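Local atomic coordinates of Lys-gingipain W83 (Porphyromonas gingivalis, PDB entry 3KM5), a protein that cleaves proteins strictly after lysine as a secreted cysteine protease and, through adhesin domains such as this calcium-binding one, shows haemolytic activity in vitro. Residues 93-98 against 167-172; 65-70 against 158-163; 82-87 against 113-118. All blocks are in the same frame, centred on the assembly; numbering follows the deposited sequence.

Interaction 1: residues 93-98 against 167-172; sequences DHYAVM and NYILLD. With CA (calcium ion), chain D.
The carboxylate of Asp93 lies against the backbone of Asn167 and Tyr168, with its CG 3.5 Å from Tyr168 O. OD2 takes the amide of Asn167 through its syn lone pair, in a nearly straight bond (N to OD2 2.9 Å, 163° at the hydrogen). The next amide, Tyr168 N, comes almost as close to OD2 but at a poor angle and is not bonded to it. The other oxygen, OD1, is held by Ser57 OG and His160 NE2, so bonds to both oxygens fix the rotation of this buried acid and would probably help to offset its charge.

Two residues on, Tyr95 meets Ile169, the two side chains crossing at about a right angle. With CG1 opposite its own amide nitrogen (chi1 -179°), Ile169 reaches out of its strand and sets CD1 obliquely against the CG-CD2-CE2 side of the ring; the exact gap as modelled is too small to be trusted. Tyr95 OH goes on to bond with Tyr82 OH and Glu115 OE2.

No backbone ladder joins 93-98 to 167-172. Strands 95-100 and 168-177 belong to the two different sheets of the beta jelly roll, so this is a contact between facing sheets in the buried interior, and the nearest CA atoms, those of Asp93 and Ile169, are 6.0 Å apart.

On the other side of strand 168-177, Tyr168 touches Pro138 of an experimentally established cleavage site. Farther along the strand, Asp172 binds a calcium ion with both carboxylate oxygens, OD1 at 2.5 Å and OD2 at 2.6 Å. Water 1, the carbonyls of Thr8, Gly48 and Asn51 and OE2 of Glu10 complete the coordination.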
loop_
_atom_site.group_PDB
_atom_site.type_symbol
_atom_site.label_atom_id
_atom_site.label_comp_id
_atom_site.label_asym_id
_atom_site.label_seq_id
_atom_site.Cartn_x
_atom_site.Cartn_y
_atom_site.Cartn_z
ATOM N N ASP A 93 3.308 -7.535 -7.374
ATOM C CA ASP A 93 3.864 -6.727 -6.308
ATOM C C ASP A 93 3.437 -7.283 -4.944
ATOM O O ASP A 93 2.491 -6.860 -4.301
ATOM C CB ASP A 93 3.505 -5.288 -6.563
ATOM C CG ASP A 93 4.527 -4.612 -7.431
ATOM O OD1 ASP A 93 5.626 -4.326 -6.943
ATOM O OD2 ASP A 93 4.219 -4.376 -8.620
ATOM N N HIS A 94 4.160 -8.321 -4.547
ATOM C CA HIS A 94 3.935 -9.084 -3.341
ATOM C C HIS A 94 3.859 -8.190 -2.104
ATOM O O HIS A 94 4.707 -7.282 -1.926
ATOM C CB HIS A 94 5.068 -10.141 -3.191
ATOM C CG HIS A 94 4.861 -11.080 -2.046
ATOM N ND1 HIS A 94 4.176 -12.265 -2.183
ATOM C CD2 HIS A 94 5.210 -11.000 -0.743
ATOM C CE1 HIS A 94 4.112 -12.874 -1.015
ATOM N NE2 HIS A 94 4.733 -12.125 -0.118
ATOM N N TYR A 95 2.890 -8.484 -1.245
ATOM C CA TYR A 95 2.786 -7.750 0.011
ATOM C C TYR A 95 2.213 -8.612 1.114
ATOM O O TYR A 95 1.551 -9.621 0.869
ATOM C CB TYR A 95 1.980 -6.457 -0.193
ATOM C CG TYR A 95 0.514 -6.745 -0.303
ATOM C CD1 TYR A 95 -0.310 -6.610 0.813
ATOM C CD2 TYR A 95 -0.050 -7.205 -1.478
ATOM C CE1 TYR A 95 -1.637 -6.959 0.762
ATOM C CE2 TYR A 95 -1.408 -7.536 -1.541
ATOM C CZ TYR A 95 -2.213 -7.382 -0.396
ATOM O OH TYR A 95 -3.575 -7.733 -0.370
ATOM N N ALA A 96 2.497 -8.206 2.335
ATOM C CA ALA A 96 1.939 -8.803 3.531
ATOM C C ALA A 96 1.155 -7.786 4.343
ATOM O O ALA A 96 1.502 -6.653 4.375
ATOM C CB ALA A 96 3.055 -9.404 4.410
ATOM N N VAL A 97 0.159 -8.266 5.082
ATOM C CA VAL A 97 -0.471 -7.530 6.176
ATOM C C VAL A 97 0.114 -8.197 7.439
ATOM O O VAL A 97 0.155 -9.450 7.556
ATOM C CB VAL A 97 -2.011 -7.659 6.162
ATOM C CG1 VAL A 97 -2.670 -6.969 7.339
ATOM C CG2 VAL A 97 -2.581 -7.116 4.844
ATOM N N MET A 98 0.620 -7.379 8.359
ATOM C CA MET A 98 1.232 -7.846 9.582
ATOM C C MET A 98 0.643 -7.158 10.772
ATOM O O MET A 98 0.061 -6.084 10.675
ATOM C CB MET A 98 2.729 -7.554 9.534
ATOM C CG MET A 98 3.375 -7.971 8.201
ATOM S SD MET A 98 5.157 -7.732 8.220
ATOM C CE MET A 98 5.712 -9.055 9.262
ATOM N N ASN A 167 5.785 -3.199 -10.823
ATOM C CA ASN A 167 5.539 -1.749 -10.894
ATOM C C ASN A 167 5.198 -1.130 -9.540
ATOM O O ASN A 167 6.056 -0.485 -8.951
ATOM C CB ASN A 167 4.548 -1.407 -12.023
ATOM C CG ASN A 167 4.563 0.064 -12.473
ATOM O OD1 ASN A 167 3.787 0.438 -13.379
ATOM N ND2 ASN A 167 5.425 0.899 -11.882
ATOM N N TYR A 168 3.971 -1.322 -9.073
ATOM C CA TYR A 168 3.527 -0.652 -7.834
ATOM C C TYR A 168 2.458 -1.511 -7.193
ATOM O O TYR A 168 1.822 -2.381 -7.824
ATOM C CB TYR A 168 2.971 0.777 -8.071
ATOM C CG TYR A 168 1.856 0.831 -9.064
ATOM C CD1 TYR A 168 0.598 0.418 -8.710
ATOM C CD2 TYR A 168 2.060 1.241 -10.383
ATOM C CE1 TYR A 168 -0.426 0.421 -9.565
ATOM C CE2 TYR A 168 1.005 1.264 -11.278
ATOM C CZ TYR A 168 -0.246 0.838 -10.872
ATOM O OH TYR A 168 -1.322 0.797 -11.731
ATOM N N ILE A 169 2.287 -1.262 -5.887
ATOM C CA ILE A 169 1.039 -1.579 -5.186
ATOM C C ILE A 169 0.460 -0.298 -4.605
ATOM O O ILE A 169 1.172 0.520 -4.007
ATOM C CB ILE A 169 1.231 -2.666 -4.142
ATOM C CG1 ILE A 169 -0.088 -2.981 -3.453
ATOM C CG2 ILE A 169 2.296 -2.335 -3.101
ATOM C CD1 ILE A 169 -0.136 -4.326 -2.776
ATOM N N LEU A 170 -0.837 -0.087 -4.838
ATOM C CA LEU A 170 -1.562 1.025 -4.227
ATOM C C LEU A 170 -2.534 0.465 -3.183
ATOM O O LEU A 170 -3.105 -0.619 -3.415
ATOM C CB LEU A 170 -2.392 1.767 -5.267
ATOM C CG LEU A 170 -1.672 2.138 -6.551
ATOM C CD1 LEU A 170 -2.624 2.837 -7.540
ATOM C CD2 LEU A 170 -0.461 2.993 -6.255
ATOM N N LEU A 171 -2.817 1.234 -2.117
ATOM C CA LEU A 171 -3.848 0.893 -1.146
ATOM C C LEU A 171 -4.760 2.073 -0.970
ATOM O O LEU A 171 -4.325 3.211 -1.068
ATOM C CB LEU A 171 -3.290 0.504 0.236
ATOM C CG LEU A 171 -2.229 -0.573 0.236
ATOM C CD1 LEU A 171 -1.525 -0.668 1.585
ATOM C CD2 LEU A 171 -2.849 -1.923 -0.094
ATOM N N ASP A 172 -6.022 1.787 -0.692
ATOM C CA ASP A 172 -6.973 2.861 -0.363
ATOM C C ASP A 172 -8.104 2.272 0.477
ATOM O O ASP A 172 -8.326 1.083 0.507
ATOM C CB ASP A 172 -7.468 3.473 -1.671
ATOM C CG ASP A 172 -8.068 4.876 -1.509
ATOM O OD1 ASP A 172 -7.982 5.446 -0.409
ATOM O OD2 ASP A 172 -8.535 5.407 -2.542
HETATM CA CA CA D . -8.706 7.668 -1.244
HETATM O O HOH W 1 -10.799 7.107 -0.303
#

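Interaction 2: residues 65-70 against 158-163; sequences PDNYLI and FRHYNC. With CA (calcium ion), chain C.
Arg159 carries CG opposite its amide nitrogen (chi1 -175°) and runs extended to NE, while Asp66 swings its carboxylate the same way (chi1 -172°), and the two ends meet on one face of the sheet. The grip is side-on and double: NE gives a nearly straight bond to OD1 of Asp66 on its syn side (2.7 Å), and NH2 reaches OD2 of Asp66 (3.1 Å) from above the carboxylate plane. The two planes are 26° apart. Tyr68 lies alongside the arginine, CG of Arg159 standing over the ring centre in a CH-pi contact (4.0 Å to the centroid). Tyr68 OH sits over one face of the guanidinium and CD1 of Tyr161 over the opposite face, so the guanidinium is sandwiched between them.

On the other face, CG of Pro65 stands over the His160 ring (3.8 Å to the centroid). Both ring nitrogens are bonded, ND1 to Ser55 and NE2 to Asp93, which fixes the imidazole. Leu69 and Phe158 pack through their CB atoms.

Between the faces, Asn67 with His160 and Leu69 with Phe158 form antiparallel hydrogen-bonded pairs; Asn67 O and His160 N are 2.9 Å apart. Beyond the ladder, water 2 bridges the carbonyls of Pro65 and Cys163. Asn67 OD1 binds a calcium ion at 2.4 Å, while ND2 bonds to Ser55 OG; Asp25, Asp27, Asp29 and the carbonyl of Gln31 join it at the ion, a site beside strands 22-25 and 66-70 of the five-stranded antiparallel sheet of this jelly roll.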
loop_
_atom_site.group_PDB
_atom_site.type_symbol
_atom_site.label_atom_id
_atom_site.label_comp_id
_atom_site.label_asym_id
_atom_site.label_seq_id
_atom_site.Cartn_x
_atom_site.Cartn_y
_atom_site.Cartn_z
ATOM N N PRO A 65 12.031 -3.662 -3.012
ATOM C CA PRO A 65 11.528 -3.058 -1.786
ATOM C C PRO A 65 11.418 -3.972 -0.573
ATOM O O PRO A 65 11.266 -5.188 -0.687
ATOM C CB PRO A 65 10.108 -2.622 -2.187
ATOM C CG PRO A 65 9.737 -3.566 -3.296
ATOM C CD PRO A 65 10.999 -3.672 -4.060
ATOM N N ASP A 66 11.507 -3.356 0.586
ATOM C CA ASP A 66 11.045 -3.922 1.850
ATOM C C ASP A 66 10.535 -2.756 2.689
ATOM O O ASP A 66 11.233 -2.229 3.566
ATOM C CB ASP A 66 12.137 -4.747 2.542
ATOM C CG ASP A 66 11.609 -5.498 3.769
ATOM O OD1 ASP A 66 10.402 -5.420 4.030
ATOM O OD2 ASP A 66 12.403 -6.093 4.539
ATOM N N ASN A 67 9.334 -2.320 2.328
ATOM C CA ASN A 67 8.779 -1.077 2.809
ATOM C C ASN A 67 7.582 -1.352 3.705
ATOM O O ASN A 67 6.638 -2.054 3.313
ATOM C CB ASN A 67 8.298 -0.193 1.641
ATOM C CG ASN A 67 9.372 0.132 0.640
ATOM O OD1 ASN A 67 10.541 0.224 0.986
ATOM N ND2 ASN A 67 8.957 0.403 -0.597
ATOM N N TYR A 68 7.610 -0.823 4.933
ATOM C CA TYR A 68 6.494 -0.959 5.884
ATOM C C TYR A 68 5.682 0.322 6.013
ATOM O O TYR A 68 6.227 1.406 6.189
ATOM C CB TYR A 68 7.031 -1.318 7.288
ATOM C CG TYR A 68 7.721 -2.658 7.481
ATOM C CD1 TYR A 68 7.158 -3.641 8.307
ATOM C CD2 TYR A 68 8.945 -2.879 6.951
ATOM C CE1 TYR A 68 7.798 -4.830 8.547
ATOM C CE2 TYR A 68 9.603 -4.093 7.186
ATOM C CZ TYR A 68 9.018 -5.037 7.982
ATOM O OH TYR A 68 9.714 -6.230 8.198
ATOM N N LEU A 69 4.393 0.133 5.997
ATOM C CA LEU A 69 3.412 1.185 6.269
ATOM C C LEU A 69 2.671 0.767 7.541
ATOM O O LEU A 69 1.977 -0.254 7.536
ATOM C CB LEU A 69 2.453 1.317 5.093
ATOM C CG LEU A 69 1.264 2.267 5.289
ATOM C CD1 LEU A 69 1.765 3.666 5.370
ATOM C CD2 LEU A 69 0.350 2.144 4.129
ATOM N N ILE A 70 2.804 1.550 8.607
ATOM C CA ILE A 70 2.362 1.174 9.949
ATOM C C ILE A 70 1.293 2.116 10.506
ATOM O O ILE A 70 1.454 3.343 10.533
ATOM C CB ILE A 70 3.579 1.134 10.923
ATOM C CG1 ILE A 70 4.641 0.185 10.378
ATOM C CG2 ILE A 70 3.188 0.699 12.339
ATOM C CD1 ILE A 70 6.021 0.230 11.109
ATOM N N PHE A 158 1.357 -2.808 6.495
ATOM C CA PHE A 158 1.381 -3.346 5.135
ATOM C C PHE A 158 2.833 -3.290 4.688
ATOM O O PHE A 158 3.508 -2.243 4.778
ATOM C CB PHE A 158 0.493 -2.503 4.208
ATOM C CG PHE A 158 -0.930 -2.561 4.555
ATOM C CD1 PHE A 158 -1.779 -3.442 3.887
ATOM C CD2 PHE A 158 -1.458 -1.724 5.510
ATOM C CE1 PHE A 158 -3.124 -3.520 4.211
ATOM C CE2 PHE A 158 -2.800 -1.787 5.838
ATOM C CZ PHE A 158 -3.650 -2.686 5.170
ATOM N N ARG A 159 3.329 -4.425 4.205
ATOM C CA ARG A 159 4.741 -4.590 3.889
ATOM C C ARG A 159 4.855 -4.990 2.435
ATOM O O ARG A 159 4.397 -6.060 2.059
ATOM C CB ARG A 159 5.375 -5.641 4.797
ATOM C CG ARG A 159 6.881 -5.780 4.605
ATOM C CD ARG A 159 7.358 -6.951 5.415
ATOM N NE ARG A 159 8.778 -7.232 5.261
ATOM C CZ ARG A 159 9.402 -8.292 5.766
ATOM N NH1 ARG A 159 8.724 -9.212 6.463
ATOM N NH2 ARG A 159 10.700 -8.430 5.566
ATOM N N HIS A 160 5.436 -4.127 1.610
ATOM C CA HIS A 160 5.698 -4.424 0.208
ATOM C C HIS A 160 7.113 -4.979 0.157
ATOM O O HIS A 160 8.090 -4.273 0.464
ATOM C CB HIS A 160 5.551 -3.127 -0.630
ATOM C CG HIS A 160 5.784 -3.273 -2.105
ATOM N ND1 HIS A 160 6.201 -2.206 -2.873
ATOM C CD2 HIS A 160 5.603 -4.316 -2.965
ATOM C CE1 HIS A 160 6.212 -2.562 -4.144
ATOM N NE2 HIS A 160 5.879 -3.841 -4.225
ATOM N N TYR A 161 7.242 -6.247 -0.213
ATOM C CA TYR A 161 8.526 -6.911 -0.118
ATOM C C TYR A 161 8.529 -8.167 -0.935
ATOM O O TYR A 161 7.510 -8.558 -1.473
ATOM C CB TYR A 161 8.869 -7.205 1.350
ATOM C CG TYR A 161 8.322 -8.479 1.953
ATOM C CD1 TYR A 161 9.189 -9.409 2.504
ATOM C CD2 TYR A 161 6.962 -8.750 2.000
ATOM C CE1 TYR A 161 8.728 -10.570 3.041
ATOM C CE2 TYR A 161 6.505 -9.894 2.559
ATOM C CZ TYR A 161 7.386 -10.814 3.074
ATOM O OH TYR A 161 6.946 -12.002 3.657
ATOM N N ASN A 162 9.700 -8.801 -1.026
ATOM C CA ASN A 162 9.804 -10.109 -1.695
ATOM C C ASN A 162 9.379 -10.045 -3.163
ATOM O O ASN A 162 8.748 -10.976 -3.668
ATOM C CB ASN A 162 9.012 -11.204 -0.940
ATOM C CG ASN A 162 9.825 -11.928 0.085
ATOM O OD1 ASN A 162 10.917 -11.491 0.483
ATOM N ND2 ASN A 162 9.298 -13.063 0.535
ATOM N N CYS A 163 9.752 -8.961 -3.853
ATOM C CA CYS A 163 9.436 -8.767 -5.273
ATOM C C CYS A 163 10.392 -7.710 -5.831
ATOM O O CYS A 163 11.021 -6.966 -5.090
ATOM C CB CYS A 163 7.976 -8.358 -5.517
ATOM S SG CYS A 163 7.496 -6.790 -4.763
HETATM CA CA CA C . 12.681 0.994 0.144
HETATM O O HOH W 2 12.062 -7.016 -2.549
HETATM O O HOH W 3 12.392 -8.064 0.364
HETATM O O HOH W 4 12.126 0.142 -2.079
#

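Interaction 3: residues 82-87 against 113-118; sequences YYYAVN and FEETPN
Apolar contacts centre on Pro117, whose CB and CG rest against both Tyr84 and Val86. Its CG lies 3.7 Å from CE1 of Tyr84, meeting that ring obliquely, and its CB is 3.8 Å from CG1 of Val86. Val86 holds CG1 beside its own amide nitrogen (chi1 -63°), turning the methyl toward the proline.

Strands 79-86 and 109-115 lie in different sheets of the jelly roll, so no backbone ladder joins them; no clear direct hydrogen bond forms either, and side chains make the contact.

Polar groups take part at two places. At the wider end, where the Tyr82 and Phe113 CA atoms are 12.6 Å apart, the long Tyr82 side chain reaches across, its OH 3.3 Å from CE2 of Phe113 and hydrogen-bonded to Tyr95 OH. Glu115 comes toward Tyr84 from the opposite direction, extended beyond CG, and brings OE2 to 3.2 Å from CE2 of Tyr84, with carboxylate and ring planes 75° apart. That oxygen also forms a salt bridge with Arg145 and a hydrogen bond with Tyr95, partners that would probably balance its charge.

Water 5 links the segments, lying 2.9 Å from Tyr84 OH and accepting the amide of Asn118 at 3.0 Å.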
loop_
_atom_site.group_PDB
_atom_site.type_symbol
_atom_site.label_atom_id
_atom_site.label_comp_id
_atom_site.label_asym_id
_atom_site.label_seq_id
_atom_site.Cartn_x
_atom_site.Cartn_y
_atom_site.Cartn_z
ATOM N N TYR A 82 -9.641 -3.604 3.032
ATOM C CA TYR A 82 -8.969 -2.593 2.242
ATOM C C TYR A 82 -9.098 -2.973 0.771
ATOM O O TYR A 82 -9.542 -4.075 0.433
ATOM C CB TYR A 82 -7.480 -2.452 2.627
ATOM C CG TYR A 82 -6.714 -3.750 2.485
ATOM C CD1 TYR A 82 -6.014 -4.043 1.321
ATOM C CD2 TYR A 82 -6.758 -4.738 3.472
ATOM C CE1 TYR A 82 -5.320 -5.254 1.169
ATOM C CE2 TYR A 82 -6.081 -5.941 3.325
ATOM C CZ TYR A 82 -5.371 -6.195 2.185
ATOM O OH TYR A 82 -4.736 -7.415 2.077
ATOM N N TYR A 83 -8.694 -2.045 -0.078
ATOM C CA TYR A 83 -8.620 -2.244 -1.516
ATOM C C TYR A 83 -7.207 -1.961 -1.989
ATOM O O TYR A 83 -6.589 -1.009 -1.554
ATOM C CB TYR A 83 -9.629 -1.336 -2.258
ATOM C CG TYR A 83 -11.048 -1.512 -1.784
ATOM C CD1 TYR A 83 -11.945 -2.336 -2.437
ATOM C CD2 TYR A 83 -11.489 -0.832 -0.648
ATOM C CE1 TYR A 83 -13.279 -2.492 -1.945
ATOM C CE2 TYR A 83 -12.761 -0.995 -0.167
ATOM C CZ TYR A 83 -13.660 -1.803 -0.815
ATOM O OH TYR A 83 -14.949 -1.967 -0.294
ATOM N N TYR A 84 -6.698 -2.829 -2.870
ATOM C CA TYR A 84 -5.415 -2.617 -3.502
ATOM C C TYR A 84 -5.542 -2.621 -5.002
ATOM O O TYR A 84 -6.486 -3.149 -5.579
ATOM C CB TYR A 84 -4.400 -3.659 -3.030
ATOM C CG TYR A 84 -4.485 -5.040 -3.647
ATOM C CD1 TYR A 84 -3.916 -5.318 -4.881
ATOM C CD2 TYR A 84 -5.145 -6.060 -2.994
ATOM C CE1 TYR A 84 -3.986 -6.570 -5.435
ATOM C CE2 TYR A 84 -5.177 -7.332 -3.527
ATOM C CZ TYR A 84 -4.632 -7.572 -4.743
ATOM O OH TYR A 84 -4.693 -8.852 -5.265
ATOM N N ALA A 85 -4.538 -2.040 -5.633
ATOM C CA ALA A 85 -4.454 -2.038 -7.087
ATOM C C ALA A 85 -2.988 -2.216 -7.493
ATOM O O ALA A 85 -2.093 -1.745 -6.842
ATOM C CB ALA A 85 -5.042 -0.727 -7.665
ATOM N N VAL A 86 -2.781 -2.918 -8.591
ATOM C CA VAL A 86 -1.439 -3.087 -9.155
ATOM C C VAL A 86 -1.524 -2.765 -10.646
ATOM O O VAL A 86 -2.596 -2.551 -11.176
ATOM C CB VAL A 86 -0.867 -4.519 -8.952
ATOM C CG1 VAL A 86 -0.709 -4.825 -7.468
ATOM C CG2 VAL A 86 -1.760 -5.576 -9.595
ATOM N N ASN A 87 -0.374 -2.699 -11.290
ATOM C CA ASN A 87 -0.326 -2.580 -12.759
ATOM C C ASN A 87 -0.544 -3.975 -13.310
ATOM O O ASN A 87 0.298 -4.864 -13.103
ATOM C CB ASN A 87 1.043 -2.050 -13.182
ATOM C CG ASN A 87 1.180 -1.894 -14.662
ATOM O OD1 ASN A 87 0.463 -2.518 -15.450
ATOM N ND2 ASN A 87 2.077 -1.018 -15.055
ATOM N N PHE A 113 -1.373 -12.247 6.796
ATOM C CA PHE A 113 -1.882 -12.490 5.441
ATOM C C PHE A 113 -0.815 -12.047 4.465
ATOM O O PHE A 113 -0.212 -11.017 4.693
ATOM C CB PHE A 113 -3.172 -11.692 5.160
ATOM C CG PHE A 113 -3.556 -11.690 3.699
ATOM C CD1 PHE A 113 -3.908 -12.872 3.078
ATOM C CD2 PHE A 113 -3.456 -10.530 2.931
ATOM C CE1 PHE A 113 -4.175 -12.902 1.697
ATOM C CE2 PHE A 113 -3.778 -10.547 1.582
ATOM C CZ PHE A 113 -4.132 -11.722 0.976
ATOM N N GLU A 114 -0.578 -12.784 3.383
ATOM C CA GLU A 114 0.246 -12.225 2.310
ATOM C C GLU A 114 -0.094 -12.902 0.996
ATOM O O GLU A 114 -0.645 -14.007 0.992
ATOM C CB GLU A 114 1.750 -12.235 2.627
ATOM C CG GLU A 114 2.370 -13.567 2.772
ATOM C CD GLU A 114 3.873 -13.528 3.150
ATOM O OE1 GLU A 114 4.270 -14.372 3.966
ATOM O OE2 GLU A 114 4.657 -12.704 2.615
ATOM N N GLU A 115 0.184 -12.215 -0.109
ATOM C CA GLU A 115 -0.150 -12.689 -1.422
ATOM C C GLU A 115 0.667 -11.983 -2.486
ATOM O O GLU A 115 1.332 -10.989 -2.239
ATOM C CB GLU A 115 -1.639 -12.529 -1.729
ATOM C CG GLU A 115 -2.030 -11.094 -1.919
ATOM C CD GLU A 115 -3.490 -10.903 -2.312
ATOM O OE1 GLU A 115 -4.088 -11.836 -2.883
ATOM O OE2 GLU A 115 -4.065 -9.853 -1.985
ATOM N N THR A 116 0.661 -12.598 -3.666
ATOM C CA THR A 116 1.248 -12.025 -4.833
ATOM C C THR A 116 0.088 -11.746 -5.785
ATOM O O THR A 116 -0.548 -12.687 -6.276
ATOM C CB THR A 116 2.214 -13.012 -5.506
ATOM O OG1 THR A 116 3.192 -13.447 -4.569
ATOM C CG2 THR A 116 2.953 -12.348 -6.640
ATOM N N PRO A 117 -0.248 -10.464 -6.006
ATOM C CA PRO A 117 -1.346 -10.120 -6.900
ATOM C C PRO A 117 -1.245 -10.726 -8.278
ATOM O O PRO A 117 -0.147 -10.878 -8.819
ATOM C CB PRO A 117 -1.252 -8.591 -6.971
ATOM C CG PRO A 117 -0.674 -8.222 -5.645
ATOM C CD PRO A 117 0.334 -9.273 -5.368
ATOM N N ASN A 118 -2.415 -11.057 -8.810
ATOM C CA ASN A 118 -2.554 -11.547 -10.169
ATOM C C ASN A 118 -2.855 -10.426 -11.142
ATOM O O ASN A 118 -3.306 -9.318 -10.767
ATOM C CB ASN A 118 -3.679 -12.584 -10.214
ATOM C CG ASN A 118 -3.314 -13.850 -9.505
ATOM O OD1 ASN A 118 -2.202 -14.355 -9.655
ATOM N ND2 ASN A 118 -4.247 -14.389 -8.732
HETATM O O HOH W 5 -4.972 -11.032 -7.190
#

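How the interactions relate
Interaction 1 is the most central and wholly buried; interactions 2 and 3 are partly buried. Interaction 2 pairs neighbouring strands within one sheet and is therefore rich in backbone bonds, whereas interactions 1 and 3 join facing sheets through side chains. Strand 95-100 lies between 155-161 and 109-115, so interaction 1 touches both others: Ala96 N is bonded to Arg159 O of interaction 2, and the Tyr95 hydroxyl meets Tyr82 and Glu115 of interaction 3. Tyr161 OH meets Glu114 OE2, tying interaction 2 to interaction 3, while Phe158 packs on Tyr82. The calcium ions are separate; each takes one ligand from a strand described here, Asp172 in one sheet and Asn67 in the other.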